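Local structure of Bacint_00347 (Bacteroides intestinalis DSM 17393, 5MUM) at residues A[107-112]-A[183-188]; A[100-105]-A[126-131]; A[55-60]-A[425-430]. The protein probably hydrolyses glycosidic bonds of rhamnose-containing glycans, as a glycoside hydrolase built on a beta-propeller. All coordinates share one frame; numbering follows the deposited sequence. Where two conformers were deposited one is given.

Contact 1 of 3, residues A[107-112]-A[183-188]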
loop_
_atom_site.group_PDB
_atom_site.type_symbol
_atom_site.label_atom_id
_atom_site.label_comp_id
_atom_site.label_asym_id
_atom_site.label_seq_id
_atom_site.Cartn_x
_atom_site.Cartn_y
_atom_site.Cartn_z
ATOM N N TYR A 107 1.347 20.370 -4.604
ATOM C CA TYR A 107 0.266 20.385 -3.650
ATOM C C TYR A 107 0.183 19.000 -3.046
ATOM O O TYR A 107 0.246 17.987 -3.770
ATOM C CB TYR A 107 -1.091 20.707 -4.250
ATOM C CG TYR A 107 -1.231 22.115 -4.711
ATOM C CD1 TYR A 107 -0.798 22.481 -5.978
ATOM C CD2 TYR A 107 -1.746 23.097 -3.878
ATOM C CE1 TYR A 107 -0.906 23.795 -6.433
ATOM C CE2 TYR A 107 -1.865 24.427 -4.321
ATOM C CZ TYR A 107 -1.412 24.750 -5.605
ATOM O OH TYR A 107 -1.498 26.027 -6.090
ATOM N N LEU A 108 0.027 18.983 -1.733
ATOM C CA LEU A 108 -0.275 17.761 -0.981
ATOM C C LEU A 108 -1.754 17.436 -1.116
ATOM O O LEU A 108 -2.609 18.332 -1.028
ATOM C CB LEU A 108 0.033 17.927 0.506
ATOM C CG LEU A 108 1.495 17.970 0.938
ATOM C CD1 LEU A 108 2.178 19.249 0.459
ATOM C CD2 LEU A 108 1.577 17.848 2.444
ATOM N N HIS A 109 -2.035 16.152 -1.285
ATOM C CA HIS A 109 -3.378 15.628 -1.315
ATOM C C HIS A 109 -3.430 14.623 -0.190
ATOM O O HIS A 109 -2.576 13.751 -0.095
ATOM C CB HIS A 109 -3.614 14.920 -2.636
ATOM C CG HIS A 109 -3.741 15.846 -3.790
ATOM N ND1 HIS A 109 -2.674 16.559 -4.300
ATOM C CD2 HIS A 109 -4.803 16.152 -4.563
ATOM C CE1 HIS A 109 -3.098 17.297 -5.315
ATOM N NE2 HIS A 109 -4.378 17.064 -5.507
ATOM N N LEU A 110 -4.447 14.731 0.627
ATOM C CA LEU A 110 -4.563 13.939 1.851
ATOM C C LEU A 110 -5.928 13.345 1.869
ATOM O O LEU A 110 -6.887 14.043 1.587
ATOM C CB LEU A 110 -4.460 14.836 3.084
ATOM C CG LEU A 110 -3.121 15.038 3.757
ATOM C CD1 LEU A 110 -2.617 13.725 4.294
ATOM C CD2 LEU A 110 -2.118 15.715 2.811
ATOM N N SER A 111 -6.011 12.074 2.230
ATOM C CA SER A 111 -7.271 11.434 2.428
ATOM C C SER A 111 -7.153 10.515 3.631
ATOM O O SER A 111 -6.153 9.817 3.820
ATOM C CB SER A 111 -7.692 10.672 1.186
ATOM O OG SER A 111 -9.044 10.286 1.274
ATOM N N PHE A 112 -8.138 10.565 4.498
ATOM C CA PHE A 112 -7.928 9.979 5.810
ATOM C C PHE A 112 -9.210 9.628 6.513
ATOM O O PHE A 112 -10.289 10.124 6.183
ATOM C CB PHE A 112 -7.121 10.948 6.685
ATOM C CG PHE A 112 -7.664 12.341 6.676
ATOM C CD1 PHE A 112 -7.292 13.237 5.692
ATOM C CD2 PHE A 112 -8.609 12.740 7.615
ATOM C CE1 PHE A 112 -7.849 14.511 5.648
ATOM C CE2 PHE A 112 -9.150 14.011 7.588
ATOM C CZ PHE A 112 -8.754 14.910 6.602
ATOM N N LYS A 183 -6.832 21.213 -12.142
ATOM C CA LYS A 183 -7.178 21.121 -10.725
ATOM C C LYS A 183 -8.559 20.493 -10.511
ATOM O O LYS A 183 -9.384 21.015 -9.771
ATOM C CB LYS A 183 -7.083 22.465 -10.011
ATOM C CG LYS A 183 -5.701 23.093 -9.985
ATOM C CD LYS A 183 -5.750 24.404 -9.203
ATOM C CE LYS A 183 -4.621 25.349 -9.602
ATOM N NZ LYS A 183 -3.319 24.868 -9.084
ATOM N N LYS A 184 -8.778 19.357 -11.160
ATOM C CA LYS A 184 -10.076 18.701 -11.161
ATOM C C LYS A 184 -9.894 17.206 -11.149
ATOM O O LYS A 184 -9.013 16.702 -11.802
ATOM C CB LYS A 184 -10.856 19.103 -12.414
ATOM C CG LYS A 184 -12.325 18.733 -12.416
ATOM N N TRP A 185 -10.781 16.517 -10.441
ATOM C CA TRP A 185 -10.868 15.059 -10.452
ATOM C C TRP A 185 -11.892 14.568 -11.434
ATOM O O TRP A 185 -12.948 15.174 -11.592
ATOM C CB TRP A 185 -11.274 14.567 -9.085
ATOM C CG TRP A 185 -10.200 14.740 -8.092
ATOM C CD1 TRP A 185 -10.036 15.785 -7.238
ATOM C CD2 TRP A 185 -9.153 13.826 -7.825
ATOM N NE1 TRP A 185 -8.950 15.564 -6.440
ATOM C CE2 TRP A 185 -8.383 14.370 -6.786
ATOM C CE3 TRP A 185 -8.782 12.586 -8.372
ATOM C CZ2 TRP A 185 -7.239 13.737 -6.290
ATOM C CZ3 TRP A 185 -7.677 11.944 -7.871
ATOM C CH2 TRP A 185 -6.908 12.528 -6.819
ATOM N N TYR A 186 -11.585 13.458 -12.072
ATOM C CA TYR A 186 -12.471 12.791 -12.992
ATOM C C TYR A 186 -12.575 11.331 -12.600
ATOM O O TYR A 186 -11.576 10.726 -12.211
ATOM C CB TYR A 186 -11.866 12.851 -14.363
ATOM C CG TYR A 186 -11.837 14.226 -14.930
ATOM C CD1 TYR A 186 -12.941 14.721 -15.630
ATOM C CD2 TYR A 186 -10.713 15.037 -14.795
ATOM C CE1 TYR A 186 -12.930 15.991 -16.178
ATOM C CE2 TYR A 186 -10.680 16.321 -15.347
ATOM C CZ TYR A 186 -11.798 16.787 -16.032
ATOM O OH TYR A 186 -11.808 18.047 -16.558
ATOM N N ARG A 187 -13.763 10.758 -12.763
ATOM C CA ARG A 187 -13.940 9.321 -12.599
ATOM C C ARG A 187 -13.247 8.645 -13.764
ATOM O O ARG A 187 -13.382 9.091 -14.897
ATOM C CB ARG A 187 -15.427 8.953 -12.545
ATOM C CG ARG A 187 -15.740 7.460 -12.498
ATOM C CD ARG A 187 -15.285 6.815 -11.202
ATOM N NE ARG A 187 -15.391 7.699 -10.046
ATOM C CZ ARG A 187 -16.477 7.864 -9.302
ATOM N NH1 ARG A 187 -17.585 7.202 -9.583
ATOM N NH2 ARG A 187 -16.450 8.690 -8.262
ATOM N N VAL A 188 -12.499 7.581 -13.471
ATOM C CA VAL A 188 -11.827 6.797 -14.487
ATOM C C VAL A 188 -12.534 5.456 -14.631
ATOM O O VAL A 188 -12.854 5.032 -15.748
ATOM C CB VAL A 188 -10.335 6.634 -14.135
ATOM C CG1 VAL A 188 -9.637 5.722 -15.114
ATOM C CG2 VAL A 188 -9.671 7.989 -14.104
HETATM O O HOH W 1 -1.330 26.598 -8.702
#

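Contact 2 of 3, residues A[100-105]-A[126-131]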
loop_
_atom_site.group_PDB
_atom_site.type_symbol
_atom_site.label_atom_id
_atom_site.label_comp_id
_atom_site.label_asym_id
_atom_site.label_seq_id
_atom_site.Cartn_x
_atom_site.Cartn_y
_atom_site.Cartn_z
ATOM N N MET A 100 -1.396 10.038 1.636
ATOM C CA MET A 100 -0.972 11.306 1.090
ATOM C C MET A 100 -0.184 11.091 -0.182
ATOM O O MET A 100 0.406 10.023 -0.438
ATOM C CB MET A 100 -0.108 12.070 2.093
ATOM C CG MET A 100 1.343 11.664 2.109
ATOM S SD MET A 100 2.360 12.317 3.430
ATOM C CE MET A 100 1.994 14.032 3.309
ATOM N N MET A 101 -0.185 12.150 -0.976
ATOM C CA MET A 101 0.622 12.199 -2.170
ATOM C C MET A 101 0.790 13.660 -2.552
ATOM O O MET A 101 -0.031 14.535 -2.166
ATOM C CB MET A 101 -0.071 11.402 -3.287
ATOM C CG MET A 101 0.696 11.252 -4.586
ATOM S SD MET A 101 2.290 10.508 -4.344
ATOM C CE MET A 101 1.861 8.936 -3.598
ATOM N N LEU A 102 1.858 13.965 -3.275
ATOM C CA LEU A 102 1.957 15.286 -3.865
ATOM C C LEU A 102 1.715 15.176 -5.342
ATOM O O LEU A 102 2.189 14.221 -5.974
ATOM C CB LEU A 102 3.328 15.911 -3.625
ATOM C CG LEU A 102 3.457 16.564 -2.250
ATOM C CD1 LEU A 102 3.563 15.529 -1.163
ATOM C CD2 LEU A 102 4.666 17.440 -2.231
ATOM N N ASP A 103 1.010 16.155 -5.899
ATOM C CA ASP A 103 0.871 16.248 -7.342
ATOM C C ASP A 103 2.067 16.966 -7.969
ATOM O O ASP A 103 2.974 17.403 -7.265
ATOM C CB ASP A 103 -0.458 16.878 -7.728
ATOM C CG ASP A 103 -0.573 18.366 -7.357
ATOM O OD1 ASP A 103 0.429 19.113 -7.373
ATOM O OD2 ASP A 103 -1.726 18.810 -7.088
ATOM N N GLY A 104 2.028 17.091 -9.288
ATOM C CA GLY A 104 3.101 17.679 -10.096
ATOM C C GLY A 104 3.460 19.089 -9.760
ATOM O O GLY A 104 4.609 19.483 -9.930
ATOM N N ASP A 105 2.512 19.820 -9.191
ATOM C CA ASP A 105 2.724 21.196 -8.790
ATOM C C ASP A 105 3.128 21.336 -7.341
ATOM O O ASP A 105 3.310 22.445 -6.883
ATOM C CB ASP A 105 1.471 22.012 -9.056
ATOM C CG ASP A 105 1.287 22.355 -10.531
ATOM O OD1 ASP A 105 2.190 22.065 -11.331
ATOM O OD2 ASP A 105 0.211 22.896 -10.879
ATOM N N ALA A 126 -1.206 25.637 -0.564
ATOM C CA ALA A 126 -0.171 25.997 -1.519
ATOM C C ALA A 126 0.793 24.826 -1.712
ATOM O O ALA A 126 0.820 23.891 -0.900
ATOM C CB ALA A 126 0.595 27.212 -1.016
ATOM N N PRO A 127 1.573 24.857 -2.806
ATOM C CA PRO A 127 2.538 23.790 -3.028
ATOM C C PRO A 127 3.505 23.672 -1.870
ATOM O O PRO A 127 3.894 24.687 -1.313
ATOM C CB PRO A 127 3.290 24.256 -4.281
ATOM C CG PRO A 127 2.361 25.192 -4.965
ATOM C CD PRO A 127 1.648 25.889 -3.862
ATOM N N TYR A 128 3.867 22.444 -1.498
ATOM C CA TYR A 128 4.959 22.183 -0.546
ATOM C C TYR A 128 4.731 22.759 0.835
ATOM O O TYR A 128 5.696 23.035 1.529
ATOM C CB TYR A 128 6.333 22.669 -1.132
ATOM C CG TYR A 128 6.588 22.110 -2.507
ATOM C CD1 TYR A 128 6.701 20.744 -2.690
ATOM C CD2 TYR A 128 6.683 22.927 -3.630
ATOM C CE1 TYR A 128 6.914 20.184 -3.953
ATOM C CE2 TYR A 128 6.890 22.376 -4.911
ATOM C CZ TYR A 128 7.017 21.006 -5.050
ATOM O OH TYR A 128 7.201 20.400 -6.274
ATOM N N THR A 129 3.481 23.003 1.188
ATOM C CA THR A 129 3.107 23.628 2.421
ATOM C C THR A 129 2.222 22.735 3.282
ATOM O O THR A 129 1.346 22.118 2.780
ATOM C CB THR A 129 2.407 24.993 2.124
ATOM O OG1 THR A 129 3.236 25.818 1.288
ATOM C CG2 THR A 129 2.074 25.684 3.392
ATOM N N LEU A 130 2.517 22.697 4.571
ATOM C CA LEU A 130 1.840 21.861 5.539
ATOM C C LEU A 130 0.651 22.574 6.142
ATOM O O LEU A 130 0.657 22.905 7.269
ATOM C CB LEU A 130 2.786 21.480 6.647
ATOM C CG LEU A 130 4.108 20.887 6.220
ATOM C CD1 LEU A 130 4.949 20.445 7.393
ATOM C CD2 LEU A 130 3.905 19.802 5.203
ATOM N N GLU A 131 -0.282 22.919 5.321
ATOM C CA GLU A 131 -1.458 23.588 5.723
ATOM C C GLU A 131 -2.560 23.047 4.821
ATOM O O GLU A 131 -2.523 23.208 3.668
ATOM C CB GLU A 131 -1.262 25.074 5.545
ATOM C CG GLU A 131 -2.489 25.927 5.695
ATOM C CD GLU A 131 -2.579 26.536 7.056
ATOM O OE1 GLU A 131 -1.734 27.331 7.406
ATOM O OE2 GLU A 131 -3.483 26.190 7.791
#

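Contact 3 of 3, residues A[55-60]-A[425-430]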
loop_
_atom_site.group_PDB
_atom_site.type_symbol
_atom_site.label_atom_id
_atom_site.label_comp_id
_atom_site.label_asym_id
_atom_site.label_seq_id
_atom_site.Cartn_x
_atom_site.Cartn_y
_atom_site.Cartn_z
ATOM N N ASP A 55 13.812 17.428 -3.757
ATOM C CA ASP A 55 14.712 17.157 -2.623
ATOM C C ASP A 55 14.017 17.169 -1.255
ATOM O O ASP A 55 14.694 17.250 -0.236
ATOM C CB ASP A 55 15.892 18.135 -2.648
ATOM C CG ASP A 55 15.477 19.563 -2.433
ATOM O OD1 ASP A 55 14.262 19.854 -2.428
ATOM O OD2 ASP A 55 16.376 20.428 -2.299
ATOM N N GLU A 56 12.680 17.101 -1.215
ATOM C CA GLU A 56 11.952 17.126 0.055
ATOM C C GLU A 56 11.162 15.840 0.243
ATOM O O GLU A 56 10.659 15.284 -0.722
ATOM C CB GLU A 56 10.957 18.276 0.103
ATOM C CG GLU A 56 11.559 19.663 0.068
ATOM C CD GLU A 56 10.488 20.725 0.273
ATOM O OE1 GLU A 56 9.418 20.669 -0.382
ATOM O OE2 GLU A 56 10.717 21.621 1.078
ATOM N N GLN A 57 11.040 15.405 1.488
ATOM C CA GLN A 57 10.240 14.236 1.820
ATOM C C GLN A 57 9.155 14.662 2.776
ATOM O O GLN A 57 9.407 15.460 3.680
ATOM C CB GLN A 57 11.138 13.165 2.398
ATOM C CG GLN A 57 10.404 11.893 2.825
ATOM C CD GLN A 57 11.395 10.910 3.337
ATOM O OE1 GLN A 57 12.012 11.152 4.396
ATOM N NE2 GLN A 57 11.560 9.776 2.623
ATOM N N TYR A 58 7.964 14.112 2.586
ATOM C CA TYR A 58 6.754 14.482 3.316
ATOM C C TYR A 58 6.257 13.235 4.021
ATOM O O TYR A 58 6.404 12.122 3.517
ATOM C CB TYR A 58 5.693 14.986 2.341
ATOM C CG TYR A 58 6.064 16.335 1.772
ATOM C CD1 TYR A 58 7.020 16.460 0.777
ATOM C CD2 TYR A 58 5.511 17.478 2.307
ATOM C CE1 TYR A 58 7.397 17.707 0.310
ATOM C CE2 TYR A 58 5.891 18.718 1.862
ATOM C CZ TYR A 58 6.841 18.823 0.893
ATOM O OH TYR A 58 7.153 20.084 0.499
ATOM N N ILE A 59 5.709 13.444 5.201
ATOM C CA ILE A 59 5.219 12.357 6.030
ATOM C C ILE A 59 3.886 12.751 6.608
ATOM O O ILE A 59 3.584 13.921 6.764
ATOM C CB ILE A 59 6.227 12.025 7.127
ATOM C CG1 ILE A 59 5.939 10.644 7.718
ATOM C CG2 ILE A 59 6.281 13.107 8.193
ATOM C CD1 ILE A 59 6.964 10.199 8.728
ATOM N N SER A 60 3.088 11.755 6.956
ATOM C CA SER A 60 1.870 12.001 7.654
ATOM C C SER A 60 1.607 10.867 8.633
ATOM O O SER A 60 1.961 9.715 8.385
ATOM C CB SER A 60 0.698 12.169 6.670
ATOM O OG SER A 60 0.531 10.966 5.866
ATOM N N VAL A 425 7.641 8.066 15.784
ATOM C CA VAL A 425 7.676 7.759 14.359
ATOM C C VAL A 425 9.080 7.996 13.840
ATOM O O VAL A 425 9.701 9.023 14.131
ATOM C CB VAL A 425 6.655 8.633 13.601
ATOM C CG1 VAL A 425 6.764 8.475 12.087
ATOM C CG2 VAL A 425 5.256 8.298 14.074
ATOM N N TYR A 426 9.594 7.046 13.070
ATOM C CA TYR A 426 10.882 7.185 12.417
ATOM C C TYR A 426 10.739 7.019 10.934
ATOM O O TYR A 426 9.830 6.331 10.466
ATOM C CB TYR A 426 11.842 6.101 12.878
ATOM C CG TYR A 426 12.132 6.068 14.345
ATOM C CD1 TYR A 426 13.126 6.879 14.900
ATOM C CD2 TYR A 426 11.433 5.201 15.189
ATOM C CE1 TYR A 426 13.417 6.831 16.260
ATOM C CE2 TYR A 426 11.702 5.158 16.537
ATOM C CZ TYR A 426 12.688 5.974 17.064
ATOM O OH TYR A 426 12.933 5.891 18.395
ATOM N N VAL A 427 11.651 7.620 10.191
ATOM C CA VAL A 427 11.936 7.163 8.850
ATOM C C VAL A 427 13.195 6.340 8.974
ATOM O O VAL A 427 14.208 6.830 9.463
ATOM C CB VAL A 427 12.140 8.302 7.852
ATOM C CG1 VAL A 427 12.537 7.750 6.484
ATOM C CG2 VAL A 427 10.863 9.116 7.777
ATOM N N LEU A 428 13.118 5.086 8.542
ATOM C CA LEU A 428 14.253 4.181 8.527
ATOM C C LEU A 428 14.796 4.224 7.098
ATOM O O LEU A 428 14.112 3.826 6.151
ATOM C CB LEU A 428 13.831 2.771 8.947
ATOM C CG LEU A 428 14.967 1.799 9.356
ATOM C CD1 LEU A 428 14.376 0.512 9.885
ATOM C CD2 LEU A 428 15.878 1.465 8.219
ATOM N N GLU A 429 16.016 4.753 6.957
ATOM C CA GLU A 429 16.716 4.823 5.685
ATOM C C GLU A 429 17.568 3.559 5.582
ATOM O O GLU A 429 18.498 3.385 6.336
ATOM C CB GLU A 429 17.565 6.083 5.653
ATOM C CG GLU A 429 16.775 7.364 5.980
ATOM C CD GLU A 429 17.635 8.613 5.915
ATOM O OE1 GLU A 429 18.877 8.475 6.001
ATOM O OE2 GLU A 429 17.098 9.741 5.816
ATOM N N VAL A 430 17.225 2.664 4.676
ATOM C CA VAL A 430 17.811 1.339 4.641
ATOM C C VAL A 430 19.162 1.371 3.910
ATOM O O VAL A 430 19.249 2.119 2.908
ATOM C CB VAL A 430 16.837 0.359 3.955
ATOM C CG1 VAL A 430 17.482 -1.026 3.814
ATOM C CG2 VAL A 430 15.530 0.302 4.742
#

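Contact 1 of 3, residues A[107-112]-A[183-188]
The imidazole of His109 meets the edge of the Trp185 indole. His109 CD2 lies near the indole plane, 3.8 Å from Trp185 CZ2. The imidazole and indole pass side by side, pointing opposite ways. Tyr178 completes the aromatic group: its ring packs edge-to-face with His109 and also meets the indole, with planes at about 45°. The edge of the Tyr107 ring is used differently, since a water lies there in the ring plane.

That water joins the two segments. It is 2.7 Å from Tyr107 OH and accepts a hydrogen bond from Lys183 NZ at 2.7 Å. Tyr107 OH and Lys183 NZ themselves stay 3.7 Å apart, so the water mediates the polar link. The lysine chain runs extended from CB and bends only at its end (chi4 -72°), which brings NZ up to the tyrosine. The two side chains cross at about a right angle. Lys183 has positive phi and belongs to a G1 beta bulge at the start of strand 184-189.

His109 also bonds within its own segment. ND1 donates to Tyr107 O in a long, bent hydrogen bond of 3.3 Å. The accepting oxygen lies close to the imidazole plane, while ND1 sits well above the carbonyl plane. With chi1 at -72°, CG sits beside the backbone N, and the ring can turn back to this carbonyl. Losing the imidazole to an alanine here is likely to open a gap beside Trp185 and Tyr178 and strip Tyr107 O of its side-chain donor.

The contact joins neighbouring propeller blades. Trp185 NE1 bonds to Tyr121 OH, which adds a polar tie between them. No direct hydrogen bond links the two segments, so the chemistry implies aromatic packing inside and a water-mediated link near the surface.

Contact 2 of 3, residues A[100-105]-A[126-131]
Asp105 and Pro127 bring the two backbones closest, with CA atoms 6.3 Å apart, where a type II beta turn from Ala126 to Thr129 passes the loop end of strand 98-102. The carbonyl oxygen of Asp105 rests against the proline ring, with Asp105 O 3.2 Å from Pro127 CB. The same oxygen lies 4.1 Å from Tyr128 CE2. Neither approach is a hydrogen bond.

Leu102 supplies the apolar half. Its CD2 methyl spans one bond of the phenol, at 3.9 Å from both Tyr128 CD1 and Tyr128 CE1. A chi1 of -82° turns the leucine branch beside the backbone N, while its CB already points at the turn. Tyr128 occupies the third position of the turn with positive phi (62°), and its side chain runs so that the ring comes up beside Leu102 and Asp105.

Segment 100-105 ends the first strand of the beta-propeller blade of 98-102, 108-112 and 121-123. Residues 126-131 lie in the loop that leaves this blade for the next. Within 100-105, Asp103 forms an Asx turn: its OD1 accepts from Asp105 N at 2.9 Å. The same OD1 also accepts from Tyr107 N, so two backbone donors hold the carboxylate. Thr129 OG1 donates to Pro127 O at 2.9 Å, bracing the turn from its far end. Gln53 NE2 bonds to both Tyr128 OH and Asp103 O.

Contact 3 of 3, residues A[55-60]-A[425-430]
Ile59 and Val425 meet end-on, tip against tip, with Ile59 CD1 3.8 Å from Val425 CG1. The isoleucine chain is stretched out, with CG1 anti to the backbone N (chi1 -163°) and the chain extended beyond it, which carries CD1 to the valine. CD1 also passes Val427 CG2 at 4.2 Å, and these two side chains run past one another, antiparallel. Both valines share one rotamer, with CG1 opposite the backbone N and CG2 beside it.

Gln57 is extended as well, with chi1 at 178°. This carries its amide to the Val427 methyls, where Gln57 OE1 lies 4.0 Å from Val427 CG1. That oxygen accepts from Arg73 NH2, and the NE2 end bonds to Asp392 and His403. The buried amide is thus satisfied at both ends, and its bonds fix which way it is turned. Glu429 forms salt bridges to Arg27 and Arg73, so Arg73 serves both segments.

No hydrogen bond crosses between the segments. Their strand axes come within 9.8 Å at an angle of 142°, and the strands meet through side chains, as between adjacent propeller blades. Trp80 touches Ile59 and Val427, while Phe405 of strand 403-407 touches Ile59 and Val425. Strand 56-62 lies between 50-53 and 67-74 in its sheet, and strand 423-429 lies between 27-34 and 403-407 in the other.

From the N terminus, segment 55-60 comes first and meets 425-430 near the chain end. Contact 3 therefore closes a loop of almost the whole propeller and encloses contacts 1 and 2. It joins the blade that holds strand 56-62 to the closing blade, where N-terminal strand 27-34 pairs with C-terminal strand 423-429. Contact 2 closes a short loop that holds strands 108-112 and 121-123. Contact 1 crosses it, as 107-112 lies within that loop and 183-188 beyond it, and ties this blade to the next. Contacts 1 and 2 share a sheet, and His109 N probably bonds to Met101 O. Tyr58 packs against Leu108 and Tyr128, bringing contact 3 up to both.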